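Local coordinates for protein vinylacetyl-CoA Delta-isomerase (Nitrosopumilus maritimus SCM1, PDB 6VJR) that probably acts as a 4-hydroxybutyryl-CoA dehydratase with vinylacetyl-CoA isomerase activity, binding FAD, an iron-sulfur cluster and a ferric ion, at residues T1-G5 against Q138-V142; V67-L71 against F98-V102; Q231-S237 against E429-R435. All blocks are in the same frame, centred on the assembly; numbering follows the deposited sequence. Where two conformers were deposited one is given.

Interaction 1. Residues T1-G5 against Q138-V142; sequences TIRSG and QENLV
T1 and I2 lie against the C-terminal end of helix 125-139, and three hydrogen bonds hold them there. At the outer end the hydroxyl of T1 gives its proton to the carbonyl of Q138, T1 OG1 to Q138 O being 3.2 Å. T1 CG2, which stands anti to its own backbone nitrogen (chi1 -43° places OG1 beside that nitrogen), lies close to the same oxygen, 3.1 Å from Q138 O, and its other neighbours are E139 O and N140 CB. One residue further in, I2 N donates almost straight to E139 O, 3.2 Å away with an N-H...O angle of 172°. The third bond runs the other way: N140 ND2 gives to I2 O at 2.9 Å, with an N-H...O angle of 148° and the acceptor somewhat out of the amide plane. I2 is thus gripped through both its N-H and its C=O, while I2 CD1 meets L141 CD2 at 3.9 Å, the two side chains crossing at about a right angle.

What places these groups lies just behind. N140 leaves the helix with positive phi, and its carbonyl oxygen accepts from Y46 of helix 36-51. I2 also packs on Y46, on H194 and on Y8 of helix 5-11. V142 N bonds to H194, and S4 caps helix 5-11 through D7 N. The chain's first two residues thus pair with the last carbonyls of a helix that ends in a positive-phi residue, N140, at the surface of the N-terminal part of an HpaB-type flavoprotein.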
loop_
_atom_site.group_PDB
_atom_site.type_symbol
_atom_site.label_atom_id
_atom_site.label_comp_id
_atom_site.label_asym_id
_atom_site.label_seq_id
_atom_site.Cartn_x
_atom_site.Cartn_y
_atom_site.Cartn_z
ATOM N N THR A 1 5.983 -36.095 -36.076
ATOM C CA THR A 1 5.381 -35.335 -34.968
ATOM C C THR A 1 6.223 -35.511 -33.710
ATOM O O THR A 1 6.632 -36.614 -33.345
ATOM C CB THR A 1 3.946 -35.791 -34.723
ATOM O OG1 THR A 1 3.407 -35.919 -36.038
ATOM C CG2 THR A 1 3.192 -34.822 -33.833
ATOM N N ILE A 2 6.377 -34.398 -33.008
ATOM C CA ILE A 2 6.996 -34.404 -31.702
ATOM C C ILE A 2 5.967 -34.886 -30.681
ATOM O O ILE A 2 4.888 -34.315 -30.624
ATOM C CB ILE A 2 7.508 -32.995 -31.415
ATOM C CG1 ILE A 2 8.520 -32.575 -32.463
ATOM C CG2 ILE A 2 8.054 -32.940 -29.987
ATOM C CD1 ILE A 2 8.936 -31.124 -32.393
ATOM N N ARG A 3 6.284 -35.918 -29.883
ATOM C CA ARG A 3 5.381 -36.411 -28.849
ATOM C C ARG A 3 5.885 -35.993 -27.459
ATOM O O ARG A 3 5.200 -35.342 -26.696
ATOM C CB ARG A 3 5.199 -37.923 -29.042
ATOM C CG ARG A 3 4.369 -38.631 -27.985
ATOM C CD ARG A 3 4.386 -40.133 -28.256
ATOM N NE ARG A 3 4.222 -40.932 -27.038
ATOM C CZ ARG A 3 3.060 -41.169 -26.451
ATOM N NH1 ARG A 3 3.030 -41.796 -25.288
ATOM N NH2 ARG A 3 1.928 -40.750 -26.999
ATOM N N SER A 4 7.093 -36.380 -27.088
ATOM C CA SER A 4 7.557 -36.219 -25.725
ATOM C C SER A 4 8.473 -35.001 -25.619
ATOM O O SER A 4 8.959 -34.483 -26.630
ATOM C CB SER A 4 8.266 -37.456 -25.342
ATOM O OG SER A 4 9.475 -37.608 -26.091
ATOM N N GLY A 5 8.782 -34.613 -24.381
ATOM C CA GLY A 5 9.826 -33.640 -24.122
ATOM C C GLY A 5 11.187 -34.069 -24.683
ATOM O O GLY A 5 11.927 -33.267 -25.240
ATOM N N GLN A 138 -0.336 -30.407 -36.529
ATOM C CA GLN A 138 0.047 -31.740 -36.962
ATOM C C GLN A 138 1.439 -32.114 -36.458
ATOM O O GLN A 138 1.645 -33.243 -36.018
ATOM C CB GLN A 138 0.071 -31.832 -38.486
ATOM C CG GLN A 138 -1.281 -31.638 -39.148
ATOM C CD GLN A 138 -1.206 -31.751 -40.658
ATOM O OE1 GLN A 138 -0.414 -31.086 -41.343
ATOM N NE2 GLN A 138 -2.004 -32.651 -41.189
ATOM N N GLU A 139 2.378 -31.172 -36.531
ATOM C CA GLU A 139 3.775 -31.423 -36.219
ATOM C C GLU A 139 4.083 -31.217 -34.728
ATOM O O GLU A 139 5.084 -31.738 -34.255
ATOM C CB GLU A 139 4.659 -30.567 -37.122
ATOM C CG GLU A 139 4.453 -30.872 -38.600
ATOM C CD GLU A 139 5.356 -30.154 -39.588
ATOM O OE1 GLU A 139 5.069 -30.189 -40.822
ATOM O OE2 GLU A 139 6.344 -29.542 -39.134
ATOM N N ASN A 140 3.200 -30.540 -33.990
ATOM C CA ASN A 140 3.316 -30.315 -32.546
ATOM C C ASN A 140 4.523 -29.445 -32.204
ATOM O O ASN A 140 5.386 -29.873 -31.442
ATOM C CB ASN A 140 3.286 -31.610 -31.744
ATOM C CG ASN A 140 2.931 -31.377 -30.297
ATOM O OD1 ASN A 140 2.528 -30.276 -29.898
ATOM N ND2 ASN A 140 3.096 -32.387 -29.480
ATOM N N LEU A 141 4.562 -28.231 -32.782
ATOM C CA LEU A 141 5.724 -27.343 -32.750
ATOM C C LEU A 141 5.586 -26.253 -31.684
ATOM O O LEU A 141 4.504 -25.998 -31.155
ATOM C CB LEU A 141 5.924 -26.723 -34.142
ATOM C CG LEU A 141 6.061 -27.759 -35.263
ATOM C CD1 LEU A 141 6.359 -27.096 -36.605
ATOM C CD2 LEU A 141 7.114 -28.806 -34.929
ATOM N N VAL A 142 6.712 -25.613 -31.400
ATOM C CA VAL A 142 6.810 -24.467 -30.494
ATOM C C VAL A 142 6.870 -23.198 -31.340
ATOM O O VAL A 142 7.708 -23.084 -32.253
ATOM C CB VAL A 142 8.053 -24.619 -29.594
ATOM C CG1 VAL A 142 8.307 -23.372 -28.750
ATOM C CG2 VAL A 142 7.960 -25.872 -28.714
#

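Interaction 2. Residues V67-L71 against F98-V102; sequences VNRFL and FQRCV. With SF4 (iron/sulfur cluster), chain E.
F70 lays one face of its ring over the aliphatic chain of R100. R100 CB stands 3.8 Å from the ring centroid, only 11° off the normal, a CH-pi contact, and the extended chain then runs on past F70 CG to F70 CB. The far rim of the ring points into the cluster loop: F70 CZ meets F98 CE1 at 3.8 Å, near the plane of the F70 ring, with the two phenylalanines crossing at about a right angle. Beside it, C101 SG approaches the ring edge, 3.7 Å from F70 CE1, in a sulfur-aromatic contact.

Further along R100, the guanidinium carries the amide of N68 stacked on one face, the planes 26° apart, while L71 CD1 comes to its edge, 3.8 Å from R100 NH2. N68 ND2 and R100 NH1 are both donors and do not bond to each other; each finds its acceptor in T45 instead, N68 ND2 at the carbonyl and R100 NH1 at the hydroxyl. The amide is held further, because N68 OD1 takes the N-H of F70 at 2.9 Å, an Asx turn that joins the stacked amide to the residue packed on the arginine chain. Y46 makes a cation-pi contact with R100.

On the cluster side, C101 SG binds the FE4 iron at 2.4 Å, and the sulfide S1 stands 3.3 Å above the plane of the F98 ring, over its centre. F98 CG sits between its backbone N and carbonyl carbon (chi1 42°), which turns a ring face to the cluster. A liganding sulfur and a sulfide are therefore lined by aromatic rings, an apolar lining that would probably keep water from this side of the [4Fe-4S] cluster and influence its redox potential.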
loop_
_atom_site.group_PDB
_atom_site.type_symbol
_atom_site.label_atom_id
_atom_site.label_comp_id
_atom_site.label_asym_id
_atom_site.label_seq_id
_atom_site.Cartn_x
_atom_site.Cartn_y
_atom_site.Cartn_z
ATOM N N VAL A 67 -4.423 -32.005 -29.932
ATOM C CA VAL A 67 -3.274 -31.124 -30.057
ATOM C C VAL A 67 -2.833 -30.615 -28.687
ATOM O O VAL A 67 -3.604 -30.545 -27.749
ATOM C CB VAL A 67 -3.529 -29.923 -30.996
ATOM C CG1 VAL A 67 -4.008 -30.399 -32.367
ATOM C CG2 VAL A 67 -4.554 -28.957 -30.424
ATOM N N ASN A 68 -1.561 -30.258 -28.583
ATOM C CA ASN A 68 -1.095 -29.573 -27.392
ATOM C C ASN A 68 -1.936 -28.303 -27.206
ATOM O O ASN A 68 -2.163 -27.566 -28.149
ATOM C CB ASN A 68 0.397 -29.289 -27.492
ATOM C CG ASN A 68 0.964 -28.810 -26.182
ATOM O OD1 ASN A 68 0.743 -27.667 -25.789
ATOM N ND2 ASN A 68 1.700 -29.673 -25.503
ATOM N N ARG A 69 -2.358 -28.037 -25.961
ATOM C CA ARG A 69 -3.210 -26.879 -25.685
ATOM C C ARG A 69 -2.539 -25.553 -26.061
ATOM O O ARG A 69 -3.228 -24.620 -26.431
ATOM C CB ARG A 69 -3.750 -26.872 -24.251
ATOM C CG ARG A 69 -4.712 -25.730 -23.963
ATOM C CD ARG A 69 -5.354 -25.913 -22.628
ATOM N NE ARG A 69 -6.063 -27.171 -22.409
ATOM C CZ ARG A 69 -7.230 -27.520 -22.924
ATOM N NH1 ARG A 69 -7.759 -28.672 -22.557
ATOM N NH2 ARG A 69 -7.902 -26.731 -23.743
ATOM N N PHE A 70 -1.212 -25.491 -26.086
ATOM C CA PHE A 70 -0.533 -24.290 -26.554
ATOM C C PHE A 70 -0.744 -24.007 -28.037
ATOM O O PHE A 70 -0.528 -22.879 -28.478
ATOM C CB PHE A 70 0.965 -24.323 -26.251
ATOM C CG PHE A 70 1.282 -24.109 -24.790
ATOM C CD1 PHE A 70 1.165 -22.844 -24.234
ATOM C CD2 PHE A 70 1.662 -25.148 -23.971
ATOM C CE1 PHE A 70 1.491 -22.623 -22.904
ATOM C CE2 PHE A 70 1.976 -24.932 -22.642
ATOM C CZ PHE A 70 1.918 -23.670 -22.116
ATOM N N LEU A 71 -1.227 -24.993 -28.809
ATOM C CA LEU A 71 -1.450 -24.805 -30.247
ATOM C C LEU A 71 -2.938 -24.704 -30.584
ATOM O O LEU A 71 -3.319 -24.700 -31.769
ATOM C CB LEU A 71 -0.824 -25.998 -30.976
ATOM C CG LEU A 71 0.703 -26.104 -30.924
ATOM C CD1 LEU A 71 1.192 -27.472 -31.409
ATOM C CD2 LEU A 71 1.283 -24.990 -31.744
ATOM N N PHE A 98 7.989 -20.854 -18.974
ATOM C CA PHE A 98 8.042 -22.040 -19.818
ATOM C C PHE A 98 7.733 -21.645 -21.278
ATOM O O PHE A 98 7.502 -22.497 -22.111
ATOM C CB PHE A 98 7.157 -23.169 -19.241
ATOM C CG PHE A 98 5.817 -22.667 -18.723
ATOM C CD1 PHE A 98 4.768 -22.444 -19.603
ATOM C CD2 PHE A 98 5.661 -22.248 -17.385
ATOM C CE1 PHE A 98 3.538 -21.969 -19.128
ATOM C CE2 PHE A 98 4.441 -21.754 -16.938
ATOM C CZ PHE A 98 3.383 -21.621 -17.810
ATOM N N GLN A 99 7.586 -20.340 -21.538
ATOM C CA GLN A 99 7.816 -19.729 -22.845
ATOM C C GLN A 99 6.698 -19.860 -23.876
ATOM O O GLN A 99 6.616 -19.006 -24.757
ATOM C CB GLN A 99 9.119 -20.262 -23.426
ATOM C CG GLN A 99 10.325 -19.863 -22.608
ATOM C CD GLN A 99 11.441 -20.877 -22.602
ATOM O OE1 GLN A 99 12.104 -21.106 -23.628
ATOM N NE2 GLN A 99 11.682 -21.477 -21.434
ATOM N N ARG A 100 5.891 -20.917 -23.857
ATOM C CA ARG A 100 5.069 -21.241 -25.030
ATOM C C ARG A 100 3.717 -20.468 -25.059
ATOM O O ARG A 100 2.948 -20.551 -26.043
ATOM C CB ARG A 100 4.881 -22.753 -24.891
ATOM C CG ARG A 100 4.818 -23.536 -26.185
ATOM C CD ARG A 100 4.967 -25.034 -26.024
ATOM N NE ARG A 100 4.365 -25.647 -27.205
ATOM C CZ ARG A 100 4.171 -26.917 -27.353
ATOM N NH1 ARG A 100 4.454 -27.744 -26.378
ATOM N NH2 ARG A 100 3.661 -27.370 -28.510
ATOM N N CYS A 101 3.413 -19.714 -23.992
ATOM C CA CYS A 101 2.172 -18.942 -23.880
ATOM C C CYS A 101 2.149 -17.869 -24.971
ATOM O O CYS A 101 1.087 -17.531 -25.468
ATOM C CB CYS A 101 1.999 -18.255 -22.515
ATOM S SG CYS A 101 2.238 -19.409 -21.141
ATOM N N VAL A 102 3.300 -17.229 -25.272
ATOM C CA VAL A 102 3.302 -16.090 -26.190
ATOM C C VAL A 102 2.749 -16.485 -27.560
ATOM O O VAL A 102 1.885 -15.808 -28.161
ATOM C CB VAL A 102 4.712 -15.485 -26.326
ATOM C CG1 VAL A 102 4.619 -14.123 -26.962
ATOM C CG2 VAL A 102 5.420 -15.385 -24.999
HETATM FE FE1 SF4 E . 4.622 -15.243 -20.210
HETATM FE FE2 SF4 E . 4.554 -16.691 -17.875
HETATM FE FE3 SF4 E . 6.390 -17.202 -19.645
HETATM FE FE4 SF4 E . 3.873 -18.019 -20.085
HETATM S S1 SF4 E . 5.279 -18.810 -18.532
HETATM S S2 SF4 E . 5.280 -16.938 -21.627
HETATM S S3 SF4 E . 2.723 -16.189 -19.210
HETATM S S4 SF4 E . 6.138 -15.201 -18.590
#

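Interaction 3. Residues Q231-S237 against E429-R435; sequences QSCDTRS and ENMTLGR. With NA (sodium ion), chain K; NA (sodium ion), chain L.
R435 is bent at chi3 (89°), and that kink turns its guanidinium toward Q231, whose chain runs extended from CG. Q231 OE1 takes R435 NE at 2.8 Å, the donor lying in the carbonyl plane, with a weak second bond from R435 NH1. The amide and guanidinium planes stand 78° apart. A water also donates to Q231 OE1 and, weakly, to R435 O. One face of the guanidinium rests on D234 CA, R435 NH2 lies near S237 CB, and R435 NH1 has M34 O as a further acceptor.

S232 turns its hydroxyl anti to its own backbone N, and OG donates to L433 O at 2.7 Å, where the chain has just left helix 418-432. Beside it C233 SG packs on G434 CA, 3.9 Å away. A type II turn from Q231 to D234 presents these side chains. It is braced by D234 OD2, which accepts from Q231 N and forms a salt bridge with R230.

The charged pair is R236 with E429. R236 reaches out extended and grips the carboxylate end-on, R236 NH1 to E429 OE1 at 2.9 Å and R236 NH2 to E429 OE2 at 3.1 Å. The nitrogens meet the oxygens from above the carboxylate plane, with the two planes 59° apart. C233 SG lies over one face of the R236 guanidinium, toward its rim. R426 makes a second salt bridge to E429 OE1, and R236 NH2 bonds weakly to Q231 O of the second subunit.

R236 O, meanwhile, binds a sodium ion at 2.3 Å, completed by E239, G241, D245 and waters, while S237 O binds another. The short 3-10 segment from D234 thus joins metal coordination to a buried ion pair; R236 and R426 together would probably keep E429 ionised.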
loop_
_atom_site.group_PDB
_atom_site.type_symbol
_atom_site.label_atom_id
_atom_site.label_comp_id
_atom_site.label_asym_id
_atom_site.label_seq_id
_atom_site.Cartn_x
_atom_site.Cartn_y
_atom_site.Cartn_z
ATOM N N GLN A 231 21.087 -12.550 -17.836
ATOM C CA GLN A 231 20.146 -12.571 -16.738
ATOM C C GLN A 231 20.962 -12.411 -15.449
ATOM O O GLN A 231 22.132 -12.843 -15.409
ATOM C CB GLN A 231 19.343 -13.865 -16.662
ATOM C CG GLN A 231 18.485 -14.112 -17.887
ATOM C CD GLN A 231 17.562 -15.295 -17.720
ATOM O OE1 GLN A 231 17.901 -16.273 -17.050
ATOM N NE2 GLN A 231 16.368 -15.197 -18.289
ATOM N N SER A 232 20.314 -11.860 -14.419
ATOM C CA SER A 232 20.871 -11.866 -13.075
ATOM C C SER A 232 21.331 -13.281 -12.691
ATOM O O SER A 232 20.550 -14.198 -12.775
ATOM C CB SER A 232 19.909 -11.316 -12.070
ATOM O OG SER A 232 20.543 -11.342 -10.799
ATOM N N CYS A 233 22.608 -13.458 -12.328
ATOM C CA CYS A 233 23.134 -14.751 -11.893
ATOM C C CYS A 233 23.200 -15.784 -13.019
ATOM O O CYS A 233 23.365 -16.990 -12.736
ATOM C CB CYS A 233 22.381 -15.334 -10.678
ATOM S SG CYS A 233 22.462 -14.288 -9.224
ATOM N N ASP A 234 23.165 -15.329 -14.283
ATOM C CA ASP A 234 23.132 -16.232 -15.437
ATOM C C ASP A 234 24.252 -17.285 -15.359
ATOM O O ASP A 234 24.019 -18.477 -15.566
ATOM C CB ASP A 234 23.186 -15.453 -16.741
ATOM C CG ASP A 234 24.199 -14.313 -16.881
ATOM O OD1 ASP A 234 25.135 -14.194 -16.028
ATOM O OD2 ASP A 234 24.013 -13.482 -17.801
ATOM N N THR A 235 25.468 -16.834 -15.075
ATOM C CA THR A 235 26.635 -17.680 -15.208
ATOM C C THR A 235 26.761 -18.716 -14.102
ATOM O O THR A 235 27.590 -19.620 -14.236
ATOM C CB THR A 235 27.912 -16.882 -15.400
ATOM O OG1 THR A 235 28.046 -16.081 -14.239
ATOM C CG2 THR A 235 27.900 -16.098 -16.706
ATOM N N ARG A 236 25.901 -18.673 -13.065
ATOM C CA ARG A 236 25.940 -19.752 -12.103
ATOM C C ARG A 236 25.639 -21.082 -12.785
ATOM O O ARG A 236 26.086 -22.152 -12.324
ATOM C CB ARG A 236 24.959 -19.527 -10.961
ATOM C CG ARG A 236 25.407 -18.356 -10.098
ATOM C CD ARG A 236 24.606 -18.245 -8.861
ATOM N NE ARG A 236 24.895 -17.058 -8.055
ATOM C CZ ARG A 236 24.354 -16.787 -6.890
ATOM N NH1 ARG A 236 23.549 -17.642 -6.332
ATOM N NH2 ARG A 236 24.618 -15.636 -6.243
ATOM N N SER A 237 24.807 -21.017 -13.819
ATOM C CA SER A 237 24.447 -22.192 -14.590
ATOM C C SER A 237 25.681 -22.887 -15.165
ATOM O O SER A 237 25.651 -24.092 -15.359
ATOM C CB SER A 237 23.493 -21.832 -15.710
ATOM O OG SER A 237 24.121 -20.976 -16.660
ATOM N N GLU A 429 16.626 -16.958 -3.272
ATOM C CA GLU A 429 17.501 -16.003 -3.947
ATOM C C GLU A 429 17.255 -15.991 -5.461
ATOM O O GLU A 429 17.134 -14.953 -6.096
ATOM C CB GLU A 429 18.958 -16.327 -3.614
ATOM C CG GLU A 429 19.956 -15.310 -4.145
ATOM C CD GLU A 429 21.423 -15.784 -4.251
ATOM O OE1 GLU A 429 21.657 -17.024 -4.255
ATOM O OE2 GLU A 429 22.352 -14.934 -4.323
ATOM N N ASN A 430 17.144 -17.182 -6.041
ATOM C CA ASN A 430 16.954 -17.331 -7.470
ATOM C C ASN A 430 15.674 -16.666 -7.964
ATOM O O ASN A 430 15.651 -16.106 -9.049
ATOM C CB ASN A 430 16.940 -18.823 -7.804
ATOM C CG ASN A 430 16.478 -19.190 -9.193
ATOM O OD1 ASN A 430 17.189 -19.015 -10.192
ATOM N ND2 ASN A 430 15.255 -19.656 -9.271
ATOM N N MET A 431 14.614 -16.764 -7.181
ATOM C CA MET A 431 13.318 -16.227 -7.581
ATOM C C MET A 431 13.143 -14.742 -7.242
ATOM O O MET A 431 12.240 -14.113 -7.808
ATOM C CB MET A 431 12.195 -17.042 -6.955
ATOM C CG MET A 431 12.185 -18.461 -7.480
ATOM S SD MET A 431 10.793 -19.440 -6.910
ATOM C CE MET A 431 9.523 -18.729 -7.977
ATOM N N THR A 432 13.949 -14.182 -6.330
ATOM C CA THR A 432 13.770 -12.785 -5.896
ATOM C C THR A 432 14.878 -11.845 -6.363
ATOM O O THR A 432 14.627 -10.653 -6.493
ATOM C CB THR A 432 13.596 -12.784 -4.377
ATOM O OG1 THR A 432 14.783 -13.192 -3.712
ATOM C CG2 THR A 432 12.402 -13.618 -3.944
ATOM N N LEU A 433 16.084 -12.367 -6.611
ATOM C CA LEU A 433 17.218 -11.605 -7.110
ATOM C C LEU A 433 17.833 -12.187 -8.386
ATOM O O LEU A 433 18.392 -11.446 -9.195
ATOM C CB LEU A 433 18.297 -11.469 -6.042
ATOM C CG LEU A 433 17.899 -10.693 -4.794
ATOM C CD1 LEU A 433 18.971 -10.768 -3.722
ATOM C CD2 LEU A 433 17.604 -9.301 -5.183
ATOM N N GLY A 434 17.794 -13.497 -8.548
ATOM C CA GLY A 434 18.566 -14.194 -9.550
ATOM C C GLY A 434 17.814 -14.454 -10.837
ATOM O O GLY A 434 16.960 -13.661 -11.263
ATOM N N ARG A 435 18.140 -15.616 -11.443
ATOM C CA ARG A 435 17.794 -15.793 -12.840
ATOM C C ARG A 435 16.279 -15.827 -13.021
ATOM O O ARG A 435 15.763 -15.372 -14.051
ATOM C CB ARG A 435 18.352 -17.122 -13.367
ATOM C CG ARG A 435 19.795 -17.144 -13.805
ATOM C CD ARG A 435 20.110 -18.369 -14.627
ATOM N NE ARG A 435 19.849 -18.061 -16.040
ATOM C CZ ARG A 435 20.121 -18.838 -17.058
ATOM N NH1 ARG A 435 19.906 -18.385 -18.293
ATOM N NH2 ARG A 435 20.618 -20.035 -16.830
HETATM NA NA NA K . 25.937 -24.210 -11.239
HETATM NA NA NA L . 24.758 -26.294 -15.022
HETATM O O HOH W 1 15.767 -17.915 -15.998
HETATM O O HOH W 2 24.664 -25.537 -12.697
HETATM O O HOH W 3 27.299 -23.351 -9.287
HETATM O O HOH W 4 22.704 -25.720 -16.339
HETATM O O HOH W 5 23.334 -28.358 -14.265
HETATM O O HOH W 6 25.209 -27.729 -16.391
#

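In the fold
Interactions 1 and 2 form one continuous region, their centres 11 Å apart, with interaction 2 nested along the chain inside the loop that interaction 1 closes. R100 is one bridge: its NH2 reaches L141 O at 3.1 Å, a probable though weak hydrogen bond, and N68 and L71 pack on N140 and L141, so the segment that receives the N-terminus touches the cluster segment directly. Interaction 3 stands apart, centred 25 Å from interaction 2 and 30 Å from interaction 1, at the contact with a second subunit. It lies near the cofactors, the Q231 side chain about 7 Å from a bound FAD. In interaction 2, the C101 side chain is about 7 Å from the ferric ion.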